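NDP-rhamnosyltransferase (Saccharopolyspora spinosa, PDB 3TSA) belongs to the glycosyltransferases of the GT-B fold, in which two Rossmann-like domains are joined into one chain. Local coordinates at residues Cys123-Ile126 with Gly127-Leu130; Leu282-Arg285 with Thr286-Leu289. All coordinates share one frame; numbering follows the deposited sequence.

Interaction 1: residues Cys123-Ile126 with Gly127-Leu130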
ATOM      1  N   CYS A 123      17.225  -5.731 -13.887  1.00 15.60           N
ATOM      2  CA  CYS A 123      18.489  -6.330 -13.428  1.00 17.23           C
ATOM      3  C   CYS A 123      18.376  -7.605 -12.583  1.00 15.91           C
ATOM      4  O   CYS A 123      19.399  -8.263 -12.346  1.00 15.89           O
ATOM      5  CB  CYS A 123      19.207  -5.351 -12.585  1.00 16.25           C
ATOM      6  SG  CYS A 123      19.819  -3.925 -13.586  1.00 23.80           S
ATOM      7  N   ALA A 124      17.159  -8.003 -12.184  1.00 15.09           N
ATOM      8  CA  ALA A 124      17.046  -9.188 -11.343  1.00 14.37           C
ATOM      9  C   ALA A 124      17.033 -10.441 -12.218  1.00 14.39           C
ATOM     10  O   ALA A 124      15.984 -11.016 -12.525  1.00 16.55           O
ATOM     11  CB  ALA A 124      15.802  -9.085 -10.445  1.00 14.50           C
ATOM     12  N   LEU A 125      18.234 -10.845 -12.674  1.00 15.16           N
ATOM     13  CA  LEU A 125      18.371 -11.935 -13.581  1.00 15.92           C
ATOM     14  C   LEU A 125      17.761 -13.226 -13.112  1.00 15.54           C
ATOM     15  O   LEU A 125      17.324 -13.989 -13.961  1.00 16.58           O
ATOM     16  CB  LEU A 125      19.854 -12.168 -13.922  1.00 15.08           C
ATOM     17  CG  LEU A 125      20.570 -10.947 -14.536  1.00 17.06           C
ATOM     18  CD1 LEU A 125      22.078 -11.248 -14.647  1.00 15.38           C
ATOM     19  CD2 LEU A 125      19.890 -10.701 -15.852  1.00 18.60           C
ATOM     20  N   ILE A 126      17.735 -13.473 -11.800  1.00 15.90           N
ATOM     21  CA  ILE A 126      17.020 -14.663 -11.307  1.00 19.05           C
ATOM     22  C   ILE A 126      15.604 -14.777 -11.866  1.00 17.36           C
ATOM     23  O   ILE A 126      15.135 -15.889 -12.181  1.00 17.51           O
ATOM     24  CB  ILE A 126      16.985 -14.694  -9.767  1.00 19.42           C
ATOM     25  CG1 ILE A 126      16.193 -15.942  -9.266  1.00 23.02           C
ATOM     26  CG2 ILE A 126      16.293 -13.465  -9.214  1.00 20.65           C
ATOM     27  CD1 ILE A 126      16.763 -17.246  -9.707  1.00 22.03           C
ATOM     28  N   GLY A 127      14.854 -13.659 -11.944  1.00 18.20           N
ATOM     29  CA  GLY A 127      13.494 -13.774 -12.491  1.00 17.77           C
ATOM     30  C   GLY A 127      13.380 -14.288 -13.924  1.00 17.23           C
ATOM     31  O   GLY A 127      12.464 -15.019 -14.300  1.00 18.45           O
ATOM     32  N   ARG A 128      14.345 -13.911 -14.740  1.00 17.42           N
ATOM     33  CA  ARG A 128      14.431 -14.405 -16.092  1.00 14.91           C
ATOM     34  C   ARG A 128      14.794 -15.929 -16.147  1.00 15.62           C
ATOM     35  O   ARG A 128      14.203 -16.675 -16.961  1.00 17.85           O
ATOM     36  CB  ARG A 128      15.418 -13.595 -16.908  1.00 18.04           C
ATOM     37  CG  ARG A 128      14.933 -12.143 -17.082  1.00 17.57           C
ATOM     38  CD  ARG A 128      15.954 -11.310 -17.838  1.00 17.72           C
ATOM     39  NE  ARG A 128      15.955 -11.757 -19.224  1.00 23.00           N
ATOM     40  CZ  ARG A 128      16.797 -11.298 -20.157  1.00 23.35           C
ATOM     41  NH1 ARG A 128      17.686 -10.357 -19.844  1.00 23.35           N
ATOM     42  NH2 ARG A 128      16.723 -11.776 -21.422  1.00 26.27           N
ATOM     43  N   VAL A 129      15.768 -16.342 -15.333  1.00 19.27           N
ATOM     44  CA  VAL A 129      16.111 -17.770 -15.182  1.00 18.70           C
ATOM     45  C   VAL A 129      14.847 -18.509 -14.744  1.00 19.83           C
ATOM     46  O   VAL A 129      14.470 -19.517 -15.348  1.00 18.96           O
ATOM     47  CB  VAL A 129      17.306 -17.980 -14.248  1.00 19.33           C
ATOM     48  CG1 VAL A 129      17.523 -19.509 -13.962  1.00 20.37           C
ATOM     49  CG2 VAL A 129      18.604 -17.342 -14.892  1.00 19.26           C
ATOM     50  N   LEU A 130      14.191 -18.018 -13.684  1.00 20.03           N
ATOM     51  CA  LEU A 130      13.010 -18.691 -13.149  1.00 19.74           C
ATOM     52  C   LEU A 130      11.924 -18.821 -14.228  1.00 19.17           C
ATOM     53  O   LEU A 130      11.340 -19.880 -14.416  1.00 19.47           O
ATOM     54  CB  LEU A 130      12.471 -17.918 -11.945  1.00 18.62           C
ATOM     55  CG  LEU A 130      11.405 -18.565 -11.063  1.00 22.23           C
ATOM     56  CD1 LEU A 130      12.009 -19.811 -10.509  1.00 20.28           C
ATOM     57  CD2 LEU A 130      10.967 -17.579  -9.914  1.00 21.20           C
TER

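Interaction 2: residues Leu282-Arg285 with Thr286-Leu289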
ATOM      1  N   LEU A 282       4.517  15.026  -1.021  1.00 20.55           N
ATOM      2  CA  LEU A 282       3.621  15.794  -0.154  1.00 18.19           C
ATOM      3  C   LEU A 282       3.941  17.298  -0.142  1.00 20.06           C
ATOM      4  O   LEU A 282       3.042  18.120   0.106  1.00 20.91           O
ATOM      5  CB  LEU A 282       3.667  15.210   1.266  1.00 18.59           C
ATOM      6  CG  LEU A 282       3.158  13.763   1.361  1.00 18.94           C
ATOM      7  CD1 LEU A 282       3.271  13.192   2.782  1.00 19.21           C
ATOM      8  CD2 LEU A 282       1.674  13.754   0.847  1.00 19.09           C
ATOM      9  N   PHE A 283       5.173  17.687  -0.460  1.00 16.27           N
ATOM     10  CA  PHE A 283       5.549  19.108  -0.376  1.00 16.38           C
ATOM     11  C   PHE A 283       6.343  19.619  -1.568  1.00 15.58           C
ATOM     12  O   PHE A 283       6.630  20.820  -1.692  1.00 15.39           O
ATOM     13  CB  PHE A 283       6.368  19.361   0.883  1.00 16.56           C
ATOM     14  CG  PHE A 283       7.716  18.666   0.881  1.00 14.90           C
ATOM     15  CD1 PHE A 283       8.820  19.255   0.296  1.00 14.90           C
ATOM     16  CD2 PHE A 283       7.868  17.452   1.523  1.00 15.39           C
ATOM     17  CE1 PHE A 283      10.079  18.622   0.350  1.00 14.00           C
ATOM     18  CE2 PHE A 283       9.076  16.804   1.555  1.00 15.41           C
ATOM     19  CZ  PHE A 283      10.201  17.390   0.935  1.00 16.86           C
ATOM     20  N   LEU A 284       6.732  18.723  -2.461  1.00 17.14           N
ATOM     21  CA  LEU A 284       7.607  19.155  -3.512  1.00 17.15           C
ATOM     22  C   LEU A 284       7.027  20.245  -4.440  1.00 16.52           C
ATOM     23  O   LEU A 284       7.781  21.067  -4.998  1.00 15.79           O
ATOM     24  CB  LEU A 284       8.141  17.939  -4.278  1.00 17.34           C
ATOM     25  CG  LEU A 284       9.499  18.121  -4.918  1.00 17.91           C
ATOM     26  CD1 LEU A 284      10.709  18.590  -4.019  1.00 17.50           C
ATOM     27  CD2 LEU A 284       9.875  16.838  -5.660  1.00 17.52           C
ATOM     28  N   ARG A 285       5.708  20.297  -4.628  1.00 18.12           N
ATOM     29  CA  ARG A 285       5.149  21.361  -5.456  1.00 19.48           C
ATOM     30  C   ARG A 285       5.470  22.785  -4.952  1.00 19.62           C
ATOM     31  O   ARG A 285       5.387  23.774  -5.714  1.00 21.29           O
ATOM     32  CB  ARG A 285       3.638  21.157  -5.535  1.00 18.67           C
ATOM     33  CG  ARG A 285       3.297  19.975  -6.365  1.00 25.63           C
ATOM     34  CD  ARG A 285       1.743  19.766  -6.204  1.00 26.00           C
ATOM     35  NE  ARG A 285       1.230  18.534  -6.856  1.00 31.26           N
ATOM     36  CZ  ARG A 285       1.339  17.281  -6.374  1.00 34.68           C
ATOM     37  NH1 ARG A 285       1.975  17.017  -5.237  1.00 26.30           N
ATOM     38  NH2 ARG A 285       0.835  16.229  -7.071  1.00 33.28           N
ATOM     39  N   THR A 286       5.829  22.919  -3.681  1.00 18.46           N
ATOM     40  CA  THR A 286       6.178  24.229  -3.174  1.00 17.46           C
ATOM     41  C   THR A 286       7.672  24.517  -3.338  1.00 17.83           C
ATOM     42  O   THR A 286       8.167  25.520  -2.771  1.00 20.67           O
ATOM     43  CB  THR A 286       5.945  24.352  -1.658  1.00 18.21           C
ATOM     44  OG1 THR A 286       6.851  23.502  -0.959  1.00 16.57           O
ATOM     45  CG2 THR A 286       4.504  23.939  -1.303  1.00 19.10           C
ATOM     46  N   CYS A 287       8.385  23.676  -4.069  1.00 16.07           N
ATOM     47  CA  CYS A 287       9.883  23.895  -4.210  1.00 14.86           C
ATOM     48  C   CYS A 287      10.221  24.342  -5.604  1.00 15.62           C
ATOM     49  O   CYS A 287       9.522  23.915  -6.590  1.00 15.65           O
ATOM     50  CB  CYS A 287      10.608  22.594  -3.971  1.00 15.19           C
ATOM     51  SG  CYS A 287      10.477  22.021  -2.242  1.00 18.25           S
ATOM     52  N   GLU A 288      11.288  25.168  -5.755  1.00 12.51           N
ATOM     53  CA  GLU A 288      11.576  25.617  -7.120  1.00 13.43           C
ATOM     54  C   GLU A 288      12.748  24.801  -7.734  1.00 13.66           C
ATOM     55  O   GLU A 288      13.031  24.970  -8.908  1.00 15.01           O
ATOM     56  CB  GLU A 288      12.028  27.103  -7.087  1.00 13.55           C
ATOM     57  CG  GLU A 288      10.830  28.032  -6.844  1.00 15.04           C
ATOM     58  CD  GLU A 288      11.313  29.463  -6.846  1.00 20.98           C
ATOM     59  OE1 GLU A 288      11.719  29.933  -7.916  1.00 19.34           O
ATOM     60  OE2 GLU A 288      11.394  30.060  -5.784  1.00 18.59           O
ATOM     61  N   LEU A 289      13.377  23.948  -6.931  1.00 14.16           N
ATOM     62  CA  LEU A 289      14.545  23.184  -7.406  1.00 13.16           C
ATOM     63  C   LEU A 289      14.708  21.957  -6.514  1.00 13.62           C
ATOM     64  O   LEU A 289      14.396  22.086  -5.307  1.00 15.60           O
ATOM     65  CB  LEU A 289      15.811  24.079  -7.373  1.00 11.83           C
ATOM     66  CG  LEU A 289      17.178  23.463  -7.704  1.00 12.91           C
ATOM     67  CD1 LEU A 289      17.229  23.018  -9.161  1.00 14.86           C
ATOM     68  CD2 LEU A 289      18.343  24.415  -7.363  1.00 14.10           C
TER

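Interaction 1: residues Cys123-Ile126 with Gly127-Leu130
V129 and L125 meet at the first turn of helix 125-133, the crossover helix of a beta-alpha-beta unit between the parallel strands 117-121 and 138-141 in the N-terminal Rossmann-like domain. Backbone bonds dominate. The V129 N to L125 O bond (3.1 Å) and the L130 N to I126 O bond (2.8 Å) are both nearly straight, the first at 170°, and their donors approach almost along the acceptor carbonyls, as in a regular alpha-helix. R128 N adds a weak second bond to L125 O. One step earlier, G127 N reaches A124 O at 2.9 Å with a bent N-H (137°), and the donor stands above the carbonyl plane; A124 itself is the centre of an inverse gamma turn that leads the chain from the strand into the helix.

Side chains touch mostly backbone here and spread outward to different neighbours. L125 packs on F152, A156 and L160 of helix 151-166, whereas I126 faces S99, L103 and Y106 of helix 82-113, so the helix start is held between two other helices. The R128 chain runs past the L125 side chain, CD lying 4.5 Å from L125 CD2; it bends at chi3 (71°), and its NH2 is hydrogen-bonded to P173 O. V129 CG2, beside its own backbone N, rests 3.7 Å from L125 O.

Interaction 2: residues Leu282-Arg285 with Thr286-Leu289
F283 O is gripped twice by T286: OG1 donates to it at 2.8 Å, and T286 N bonds to it at 3.0 Å. The hydroxyl lies in the carbonyl plane, while the amide stands above that plane, so the two donors come to the oxygen from different directions. A chi1 of 67° sets OG1 between the backbone N and the carbonyl carbon of T286, which points the hydroxyl back at the carbonyl of F283. R220 NH1 is a further partner of OG1, which ties this turn to strand 219-224.

The next carbonyl repeats the i to i+3 pattern. C287 N bonds to L284 O at 2.8 Å, again from above the carbonyl plane, and the two successive bonds fold 283-287 into two overlapping turns just ahead of strand 289-292.

The remaining contacts are apolar and centre on C287 SG. It meets the F283 ring at its edge, 5.3 Å from the ring centroid and 84° off the normal, a sulfur-aromatic contact in which CD1 is the ring atom that approaches. L284 CD1 comes to the same sulfur at 3.9 Å. L284 CG is anti to its backbone N (chi1 -152°), and with the bend at chi2 the CD1 branch faces C287.

F283, L284 and C287 all pack on C222 of strand 219-224, and L284 also touches T301 and A302 of helix 296-304. On the outer side, R285 NH2 forms a salt bridge with E31 of the second subunit, and the turn thus sits between strand 219-224, one of the two middle strands of the C-terminal sheet, and the subunit interface.

Overall arrangement
Interactions 1 and 2 lie in different halves of the GT-B chain, on opposite sides of its centre. Their own centres are 37 Å apart and their nearest atoms about 24 Å, so neither touches the other. Both are local contacts next to a strand of a parallel sheet: 123-130 follows strand 117-121 of the N-terminal sheet and opens a crossover helix, whereas 282-289 leads into strand 289-292 of the C-terminal one. Their surroundings differ as well. Interaction 1 is covered by helices and loops of its own chain, and no other subunit touches it; interaction 2 reaches the second subunit, where L282 packs on T50.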